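Local coordinates for pheromome Binding Protein (Epiphyas postvittana, PDB 6VQ5) that probably binds and carries odorant molecules such as pheromones, at residues N35-D40 against C117-I122; L44-G49 against I104-M109; N72-A77 against K89-L94. One frame throughout, in Å; residues are numbered along the deposited sequence.

Interaction 1 of 3, residues N35-D40 against C117-I122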
loop_
_atom_site.group_PDB
_atom_site.type_symbol
_atom_site.label_atom_id
_atom_site.label_comp_id
_atom_site.label_asym_id
_atom_site.label_seq_id
_atom_site.Cartn_x
_atom_site.Cartn_y
_atom_site.Cartn_z
ATOM N N ASN A 35 -2.803 -6.204 -10.696
ATOM C CA ASN A 35 -1.487 -6.772 -11.087
ATOM C C ASN A 35 -0.543 -6.752 -9.882
ATOM O O ASN A 35 0.001 -7.803 -9.527
ATOM C CB ASN A 35 -0.946 -6.049 -12.317
ATOM C CG ASN A 35 -1.664 -6.495 -13.572
ATOM O OD1 ASN A 35 -2.318 -7.535 -13.585
ATOM N ND2 ASN A 35 -1.561 -5.715 -14.622
ATOM N N TYR A 36 -0.380 -5.596 -9.268
ATOM C CA TYR A 36 0.274 -5.443 -7.948
ATOM C C TYR A 36 -0.134 -6.594 -7.022
ATOM O O TYR A 36 0.731 -7.214 -6.389
ATOM C CB TYR A 36 -0.148 -4.128 -7.296
ATOM C CG TYR A 36 0.203 -4.050 -5.834
ATOM C CD1 TYR A 36 1.524 -4.029 -5.427
ATOM C CD2 TYR A 36 -0.777 -4.005 -4.857
ATOM C CE1 TYR A 36 1.859 -3.930 -4.088
ATOM C CE2 TYR A 36 -0.454 -3.905 -3.511
ATOM C CZ TYR A 36 0.869 -3.879 -3.123
ATOM O OH TYR A 36 1.211 -3.802 -1.804
ATOM N N TRP A 37 -1.433 -6.850 -6.887
ATOM C CA TRP A 37 -1.902 -7.801 -5.857
ATOM C C TRP A 37 -1.532 -9.224 -6.291
ATOM O O TRP A 37 -1.278 -10.087 -5.405
ATOM C CB TRP A 37 -3.389 -7.651 -5.533
ATOM C CG TRP A 37 -3.620 -8.266 -4.196
ATOM C CD1 TRP A 37 -4.175 -9.481 -3.931
ATOM C CD2 TRP A 37 -3.099 -7.786 -2.946
ATOM N NE1 TRP A 37 -4.084 -9.760 -2.594
ATOM C CE2 TRP A 37 -3.433 -8.736 -1.962
ATOM C CE3 TRP A 37 -2.412 -6.630 -2.550
ATOM C CZ2 TRP A 37 -3.111 -8.560 -0.615
ATOM C CZ3 TRP A 37 -2.101 -6.450 -1.214
ATOM C CH2 TRP A 37 -2.447 -7.406 -0.261
ATOM N N LYS A 38 -1.485 -9.479 -7.604
ATOM C CA LYS A 38 -1.122 -10.828 -8.085
ATOM C C LYS A 38 0.397 -10.923 -8.259
ATOM O O LYS A 38 0.863 -11.941 -8.742
ATOM C CB LYS A 38 -2.012 -11.219 -9.267
ATOM C CG LYS A 38 -1.511 -10.868 -10.640
ATOM C CD LYS A 38 -2.412 -11.429 -11.712
ATOM C CE LYS A 38 -2.063 -10.814 -13.045
ATOM N NZ LYS A 38 -2.869 -11.410 -14.116
ATOM N N GLU A 39 1.133 -9.897 -7.854
ATOM C CA GLU A 39 2.612 -9.886 -7.734
ATOM C C GLU A 39 3.277 -9.771 -9.112
ATOM O O GLU A 39 4.447 -10.195 -9.212
ATOM C CB GLU A 39 3.068 -11.123 -6.959
ATOM C CG GLU A 39 4.034 -10.791 -5.828
ATOM C CD GLU A 39 4.488 -11.970 -4.989
ATOM O OE1 GLU A 39 4.101 -13.107 -5.325
ATOM O OE2 GLU A 39 5.240 -11.757 -4.019
ATOM N N ASP A 40 2.587 -9.233 -10.128
ATOM C CA ASP A 40 3.215 -8.755 -11.393
ATOM C C ASP A 40 3.455 -7.252 -11.240
ATOM O O ASP A 40 2.492 -6.473 -11.356
ATOM C CB ASP A 40 2.423 -9.031 -12.681
ATOM C CG ASP A 40 3.058 -8.381 -13.930
ATOM O OD1 ASP A 40 4.334 -8.273 -13.983
ATOM O OD2 ASP A 40 2.291 -7.943 -14.865
ATOM N N CYS A 117 7.545 -4.312 -1.646
ATOM C CA CYS A 117 8.253 -4.952 -0.518
ATOM C C CYS A 117 7.222 -5.600 0.412
ATOM O O CYS A 117 7.367 -6.789 0.737
ATOM C CB CYS A 117 9.098 -3.919 0.213
ATOM S SG CYS A 117 9.871 -4.575 1.709
ATOM N N PHE A 118 6.201 -4.842 0.803
ATOM C CA PHE A 118 5.103 -5.305 1.689
ATOM C C PHE A 118 4.415 -6.531 1.071
ATOM O O PHE A 118 4.410 -7.605 1.683
ATOM C CB PHE A 118 4.095 -4.181 1.935
ATOM C CG PHE A 118 2.899 -4.622 2.725
ATOM C CD1 PHE A 118 3.012 -4.873 4.082
ATOM C CD2 PHE A 118 1.670 -4.815 2.106
ATOM C CE1 PHE A 118 1.905 -5.287 4.813
ATOM C CE2 PHE A 118 0.568 -5.250 2.829
ATOM C CZ PHE A 118 0.683 -5.470 4.186
ATOM N N ARG A 119 3.831 -6.366 -0.117
ATOM C CA ARG A 119 3.021 -7.421 -0.778
ATOM C C ARG A 119 3.865 -8.693 -0.909
ATOM O O ARG A 119 3.330 -9.776 -0.640
ATOM C CB ARG A 119 2.522 -6.931 -2.136
ATOM C CG ARG A 119 1.880 -8.008 -2.992
ATOM C CD ARG A 119 0.662 -8.576 -2.314
ATOM N NE ARG A 119 0.102 -9.684 -3.073
ATOM C CZ ARG A 119 0.354 -10.977 -2.858
ATOM N NH1 ARG A 119 1.189 -11.366 -1.909
ATOM N NH2 ARG A 119 -0.220 -11.880 -3.628
ATOM N N THR A 120 5.131 -8.570 -1.291
ATOM C CA THR A 120 6.013 -9.734 -1.539
ATOM C C THR A 120 6.348 -10.433 -0.208
ATOM O O THR A 120 6.363 -11.675 -0.218
ATOM C CB THR A 120 7.225 -9.345 -2.403
ATOM O OG1 THR A 120 6.769 -9.122 -3.738
ATOM C CG2 THR A 120 8.305 -10.400 -2.441
ATOM N N ASN A 121 6.565 -9.704 0.894
ATOM C CA ASN A 121 7.047 -10.291 2.178
ATOM C C ASN A 121 5.891 -10.765 3.079
ATOM O O ASN A 121 6.182 -11.366 4.135
ATOM C CB ASN A 121 7.956 -9.327 2.940
ATOM C CG ASN A 121 9.358 -9.235 2.364
ATOM O OD1 ASN A 121 9.749 -9.982 1.467
ATOM N ND2 ASN A 121 10.153 -8.323 2.897
ATOM N N ILE A 122 4.629 -10.531 2.713
ATOM C CA ILE A 122 3.467 -10.999 3.524
ATOM C C ILE A 122 3.002 -12.360 3.001
ATOM O O ILE A 122 1.893 -12.782 3.377
ATOM C CB ILE A 122 2.317 -9.966 3.572
ATOM C CG1 ILE A 122 1.680 -9.717 2.204
ATOM C CG2 ILE A 122 2.783 -8.681 4.225
ATOM C CD1 ILE A 122 0.263 -9.183 2.287
#

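Interaction 2 of 3, residues L44-G49 against I104-M109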
loop_
_atom_site.group_PDB
_atom_site.type_symbol
_atom_site.label_atom_id
_atom_site.label_comp_id
_atom_site.label_asym_id
_atom_site.label_seq_id
_atom_site.Cartn_x
_atom_site.Cartn_y
_atom_site.Cartn_z
ATOM N N LEU A 44 4.102 -1.494 -13.346
ATOM C CA LEU A 44 3.690 -0.456 -12.369
ATOM C C LEU A 44 4.594 0.778 -12.544
ATOM O O LEU A 44 5.810 0.631 -12.483
ATOM C CB LEU A 44 3.765 -1.026 -10.952
ATOM C CG LEU A 44 2.936 -2.278 -10.691
ATOM C CD1 LEU A 44 3.170 -2.778 -9.276
ATOM C CD2 LEU A 44 1.454 -2.045 -10.921
ATOM N N ASN A 45 4.010 1.958 -12.756
ATOM C CA ASN A 45 4.760 3.221 -12.986
ATOM C C ASN A 45 4.596 4.114 -11.753
ATOM O O ASN A 45 3.891 3.718 -10.817
ATOM C CB ASN A 45 4.338 3.919 -14.285
ATOM C CG ASN A 45 2.872 4.315 -14.312
ATOM O OD1 ASN A 45 2.174 4.313 -13.287
ATOM N ND2 ASN A 45 2.387 4.630 -15.502
ATOM N N ARG A 46 5.262 5.264 -11.758
ATOM C CA ARG A 46 5.278 6.241 -10.646
ATOM C C ARG A 46 3.838 6.561 -10.208
ATOM O O ARG A 46 3.581 6.613 -8.990
ATOM C CB ARG A 46 6.032 7.485 -11.112
ATOM C CG ARG A 46 6.287 8.483 -10.001
ATOM C CD ARG A 46 7.038 9.693 -10.494
ATOM N NE ARG A 46 7.160 10.663 -9.420
ATOM C CZ ARG A 46 6.224 11.528 -9.057
ATOM N NH1 ARG A 46 5.061 11.566 -9.676
ATOM N NH2 ARG A 46 6.457 12.361 -8.062
ATOM N N ASP A 47 2.930 6.764 -11.159
ATOM C CA ASP A 47 1.533 7.179 -10.870
ATOM C C ASP A 47 0.872 6.168 -9.932
ATOM O O ASP A 47 0.048 6.595 -9.122
ATOM C CB ASP A 47 0.706 7.355 -12.148
ATOM C CG ASP A 47 1.115 8.552 -12.993
ATOM O OD1 ASP A 47 1.700 9.512 -12.420
ATOM O OD2 ASP A 47 0.851 8.509 -14.215
ATOM N N VAL A 48 1.200 4.875 -10.036
ATOM C CA VAL A 48 0.634 3.841 -9.121
ATOM C C VAL A 48 1.118 4.176 -7.711
ATOM O O VAL A 48 0.330 4.022 -6.748
ATOM C CB VAL A 48 1.004 2.403 -9.531
ATOM C CG1 VAL A 48 0.471 1.365 -8.544
ATOM C CG2 VAL A 48 0.522 2.087 -10.934
ATOM N N GLY A 49 2.364 4.624 -7.596
ATOM C CA GLY A 49 2.916 5.152 -6.334
ATOM C C GLY A 49 2.109 6.332 -5.825
ATOM O O GLY A 49 1.746 6.320 -4.651
ATOM N N ILE A 104 14.357 6.901 -0.142
ATOM C CA ILE A 104 13.881 7.244 -1.518
ATOM C C ILE A 104 13.332 8.677 -1.500
ATOM O O ILE A 104 12.379 8.942 -0.736
ATOM C CB ILE A 104 12.863 6.230 -2.076
ATOM C CG1 ILE A 104 13.450 4.817 -2.102
ATOM C CG2 ILE A 104 12.382 6.662 -3.451
ATOM C CD1 ILE A 104 12.703 3.847 -3.001
ATOM N N GLU A 105 13.946 9.552 -2.304
ATOM C CA GLU A 105 13.572 10.982 -2.481
ATOM C C GLU A 105 12.077 11.084 -2.812
ATOM O O GLU A 105 11.295 11.532 -1.956
ATOM C CB GLU A 105 14.447 11.622 -3.573
ATOM C CG GLU A 105 14.421 10.921 -4.946
ATOM C CD GLU A 105 15.454 11.365 -5.981
ATOM O OE1 GLU A 105 16.416 12.127 -5.631
ATOM O OE2 GLU A 105 15.287 10.949 -7.158
ATOM N N ASP A 106 11.707 10.615 -4.000
ATOM C CA ASP A 106 10.364 10.759 -4.608
ATOM C C ASP A 106 9.379 9.952 -3.761
ATOM O O ASP A 106 9.512 8.724 -3.726
ATOM C CB ASP A 106 10.440 10.295 -6.064
ATOM C CG ASP A 106 9.106 10.209 -6.757
ATOM O OD1 ASP A 106 8.078 10.150 -6.055
ATOM O OD2 ASP A 106 9.117 10.192 -7.992
ATOM N N GLN A 107 8.424 10.609 -3.104
ATOM C CA GLN A 107 7.507 9.953 -2.127
ATOM C C GLN A 107 6.516 9.049 -2.862
ATOM O O GLN A 107 5.974 8.141 -2.207
ATOM C CB GLN A 107 6.765 10.982 -1.270
ATOM C CG GLN A 107 7.643 11.696 -0.250
ATOM C CD GLN A 107 6.842 12.764 0.461
ATOM O OE1 GLN A 107 5.610 12.693 0.530
ATOM N NE2 GLN A 107 7.524 13.773 0.997
ATOM N N CYS A 108 6.284 9.291 -4.159
ATOM C CA CYS A 108 5.472 8.421 -5.051
ATOM C C CYS A 108 6.215 7.091 -5.294
ATOM O O CYS A 108 5.606 6.012 -5.096
ATOM C CB CYS A 108 5.139 9.121 -6.368
ATOM S SG CYS A 108 3.839 10.380 -6.231
ATOM N N MET A 109 7.495 7.159 -5.678
ATOM C CA MET A 109 8.358 5.973 -5.909
ATOM C C MET A 109 8.575 5.243 -4.585
ATOM O O MET A 109 8.486 3.999 -4.587
ATOM C CB MET A 109 9.697 6.363 -6.538
ATOM C CG MET A 109 9.559 6.800 -8.009
ATOM S SD MET A 109 8.867 5.497 -9.123
ATOM C CE MET A 109 10.121 4.231 -8.931
#

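Interaction 3 of 3, residues N72-A77 against K89-L94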
loop_
_atom_site.group_PDB
_atom_site.type_symbol
_atom_site.label_atom_id
_atom_site.label_comp_id
_atom_site.label_asym_id
_atom_site.label_seq_id
_atom_site.Cartn_x
_atom_site.Cartn_y
_atom_site.Cartn_z
ATOM N N ASN A 72 -2.808 3.128 13.253
ATOM C CA ASN A 72 -3.843 3.161 12.184
ATOM C C ASN A 72 -3.594 2.025 11.183
ATOM O O ASN A 72 -4.573 1.573 10.569
ATOM C CB ASN A 72 -3.899 4.516 11.475
ATOM C CG ASN A 72 -4.393 5.640 12.364
ATOM O OD1 ASN A 72 -4.856 5.412 13.480
ATOM N ND2 ASN A 72 -4.293 6.866 11.878
ATOM N N ALA A 73 -2.341 1.585 11.013
ATOM C CA ALA A 73 -1.971 0.418 10.176
ATOM C C ALA A 73 -2.614 -0.843 10.766
ATOM O O ALA A 73 -3.364 -1.522 10.040
ATOM C CB ALA A 73 -0.472 0.285 10.076
ATOM N N GLU A 74 -2.352 -1.121 12.047
ATOM C CA GLU A 74 -2.962 -2.255 12.792
ATOM C C GLU A 74 -4.493 -2.184 12.684
ATOM O O GLU A 74 -5.111 -3.255 12.506
ATOM C CB GLU A 74 -2.507 -2.260 14.255
ATOM C CG GLU A 74 -1.100 -2.796 14.457
ATOM C CD GLU A 74 -0.765 -3.255 15.867
ATOM O OE1 GLU A 74 -1.358 -2.740 16.827
ATOM O OE2 GLU A 74 0.081 -4.142 16.000
ATOM N N ASP A 75 -5.082 -0.986 12.770
ATOM C CA ASP A 75 -6.553 -0.790 12.695
ATOM C C ASP A 75 -7.056 -1.242 11.318
ATOM O O ASP A 75 -7.970 -2.083 11.293
ATOM C CB ASP A 75 -6.955 0.659 12.986
ATOM C CG ASP A 75 -7.017 1.007 14.456
ATOM O OD1 ASP A 75 -6.717 0.119 15.277
ATOM O OD2 ASP A 75 -7.372 2.163 14.763
ATOM N N LEU A 76 -6.475 -0.706 10.235
ATOM C CA LEU A 76 -6.808 -1.050 8.821
ATOM C C LEU A 76 -6.728 -2.563 8.606
ATOM O O LEU A 76 -7.556 -3.089 7.837
ATOM C CB LEU A 76 -5.823 -0.367 7.867
ATOM C CG LEU A 76 -6.041 1.123 7.621
ATOM C CD1 LEU A 76 -4.790 1.760 7.021
ATOM C CD2 LEU A 76 -7.246 1.356 6.722
ATOM N N ALA A 77 -5.725 -3.215 9.200
ATOM C CA ALA A 77 -5.440 -4.652 9.010
ATOM C C ALA A 77 -6.570 -5.467 9.644
ATOM O O ALA A 77 -7.132 -6.342 8.961
ATOM C CB ALA A 77 -4.093 -4.990 9.594
ATOM N N LYS A 89 1.965 -8.827 12.726
ATOM C CA LYS A 89 2.979 -9.358 11.771
ATOM C C LYS A 89 3.012 -8.467 10.524
ATOM O O LYS A 89 4.121 -8.108 10.092
ATOM C CB LYS A 89 2.694 -10.799 11.335
ATOM C CG LYS A 89 2.691 -11.867 12.424
ATOM C CD LYS A 89 3.910 -11.881 13.342
ATOM C CE LYS A 89 3.657 -11.155 14.654
ATOM N NZ LYS A 89 4.896 -10.620 15.270
ATOM N N LEU A 90 1.838 -8.135 9.973
ATOM C CA LEU A 90 1.673 -7.268 8.771
ATOM C C LEU A 90 2.375 -5.923 8.981
ATOM O O LEU A 90 3.155 -5.523 8.098
ATOM C CB LEU A 90 0.185 -7.039 8.495
ATOM C CG LEU A 90 -0.558 -8.191 7.828
ATOM C CD1 LEU A 90 -2.020 -7.839 7.606
ATOM C CD2 LEU A 90 0.097 -8.574 6.517
ATOM N N VAL A 91 2.083 -5.237 10.083
ATOM C CA VAL A 91 2.624 -3.874 10.366
ATOM C C VAL A 91 4.132 -4.004 10.623
ATOM O O VAL A 91 4.881 -3.100 10.195
ATOM C CB VAL A 91 1.869 -3.189 11.529
ATOM C CG1 VAL A 91 2.555 -1.914 12.004
ATOM C CG2 VAL A 91 0.415 -2.907 11.170
ATOM N N ALA A 92 4.572 -5.095 11.260
ATOM C CA ALA A 92 6.011 -5.386 11.458
ATOM C C ALA A 92 6.699 -5.435 10.089
ATOM O O ALA A 92 7.709 -4.729 9.912
ATOM C CB ALA A 92 6.200 -6.667 12.227
ATOM N N ILE A 93 6.145 -6.207 9.148
ATOM C CA ILE A 93 6.675 -6.342 7.759
ATOM C C ILE A 93 6.634 -4.970 7.068
ATOM O O ILE A 93 7.618 -4.635 6.379
ATOM C CB ILE A 93 5.931 -7.445 6.973
ATOM C CG1 ILE A 93 6.524 -8.828 7.265
ATOM C CG2 ILE A 93 5.921 -7.160 5.477
ATOM C CD1 ILE A 93 5.500 -9.935 7.315
ATOM N N LEU A 94 5.557 -4.204 7.235
ATOM C CA LEU A 94 5.401 -2.876 6.578
ATOM C C LEU A 94 6.476 -1.923 7.109
ATOM O O LEU A 94 7.050 -1.180 6.291
ATOM C CB LEU A 94 3.989 -2.331 6.834
ATOM C CG LEU A 94 3.688 -0.952 6.245
ATOM C CD1 LEU A 94 3.799 -0.972 4.728
ATOM C CD2 LEU A 94 2.321 -0.465 6.682
#

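Interaction 1 of 3, residues N35-D40 against C117-I122
Arg119, near the C-terminal end of helix 107-121, runs past the ring of Tyr36 and over one face of the Trp37 indole and carries most of the contact. Its NE and NH2 grip a single backbone acceptor side-on, Trp37 O, each at 2.7 Å. The carbonyl oxygen lies near the guanidinium plane, and both bonds are bent, with N-H...O angles of 144° for NE and 141° for NH2. The Trp37 indole also packs on this side chain: CD sits over the Trp37 six-membered ring, 3.6 Å from its centroid, as a CH-pi contact, while CZ lies over the five-membered ring in a cation-pi interaction. A bend at chi2 (62°) carries the chain across this face. On the Tyr36 side the aliphatic stem packs close, CG over one ring face, toward its rim, and CB 3.4 Å from OH, which is hydrogen-bonded to Ala115 O. The looser, solvent side belongs to Glu39, whose positive phi marks the C-prime position of the Schellman motif closing helix 28-37. Its OE2 lies 3.1 Å from Thr120 OG1, a hydroxyl whose stronger partner is Tyr41 OH. A leucine in place of Arg119 would probably leave Trp37 O without its two donors and the indole face without its cation. Charge, two N-H groups and an aliphatic stem are thus all used by one arginine, joining the ends of two helices.

Interaction 2 of 3, residues L44-G49 against I104-M109
Arg46 and Asp106 form a salt bridge, NE donating to Asp106 OD2 at 2.5 Å, a length too short to be taken literally, with an N-H...O angle of 158°. The acceptor sits at the guanidinium edge, yet the two planar groups are turned 49° apart, and NH2 stays 3.4 Å from both carboxylate oxygens. The arginine chain is extended from CG to NE, which carries the guanidinium across to the acid. Asp106 does two jobs: OD2 takes the arginine, while the residue is also the N-cap of helix 107-121, its OD1 accepting from Met109 N at 3.1 Å, well above the carboxylate plane, and weakly from Cys108 N. Cys108 CB lies over the centre of one guanidinium face, and its SG continues into the disulfide with Cys50. That bridge belongs to the three-disulfide, all-helical fold of insect odorant-binding proteins, in which the second and fifth cysteines pair. Beside it the two backbones come together, Gly49 CA giving a CA-H...O contact to Cys108 O at 3.1 Å. Helix 46-58 is capped in turn by Asn45, whose OD1 takes a weak bond from Val48 N, and Met109 SD lies 4.0 Å from Arg46 CB.

Interaction 3 of 3, residues N72-A77 against K89-L94
Val91 wedges its CG2 methyl against helix 70-79, 3.5 Å from Ala73 CB and 3.4 Å from Glu74 N. The same methyl lies 3.6 Å from Glu74 CG, and the aliphatic start of the glutamate chain runs across the valine at about a right angle. CG2 stands beside its own backbone N, anti to the carbonyl carbon, while the CG1 branch (chi1 170°) lies anti to the N; of the two, CG2 does the touching. One turn on from Ala73, Ala77 CB meets Leu90 CD1 at 4.0 Å, and at the other end Leu94 CD2 approaches Ala73 CB more loosely at 4.5 Å. No hydrogen bond crosses the interface. Two consecutive helices, joined by a short connection, here form a splayed helical hairpin, their local axes 9.4 Å apart and running at 132° to one another. The small Ala73 probably lets Val91 come up to the backbone of helix 70-79. Farther out, Leu90 and Leu94 are backed by Phe118 of helix 107-121, with Ile122 and Trp127 also on Leu90, and Ile114 and Ile68 on Leu94. Ala87 and Ala88 of helix 84-100 extend the interface toward the turn, touching Ala77 and Glu74 respectively. Behind Ala73, Asn72 ND2 is hydrogen-bonded to Glu60 O, tying the outer side of helix 70-79 to the chain before it.

Along the chain the three contacts are nested: interaction 3 lies inside the loop closed by interaction 2, itself inside that closed by interaction 1. Helix 107-121 serves two of them, offering its N-terminal end to interaction 2 and its C-terminal end to interaction 1. Interaction 1 is central, with centres 15 Å from each of the others: Tyr36 packs on Leu44 of interaction 2, and Phe118 and Ile122 on Leu90 of interaction 3. Interactions 2 and 3 do not touch; their centres are 21 Å apart, on opposite sides of the chain's centre. Helix 107-121 thus links the two flanks of this all-helical fold.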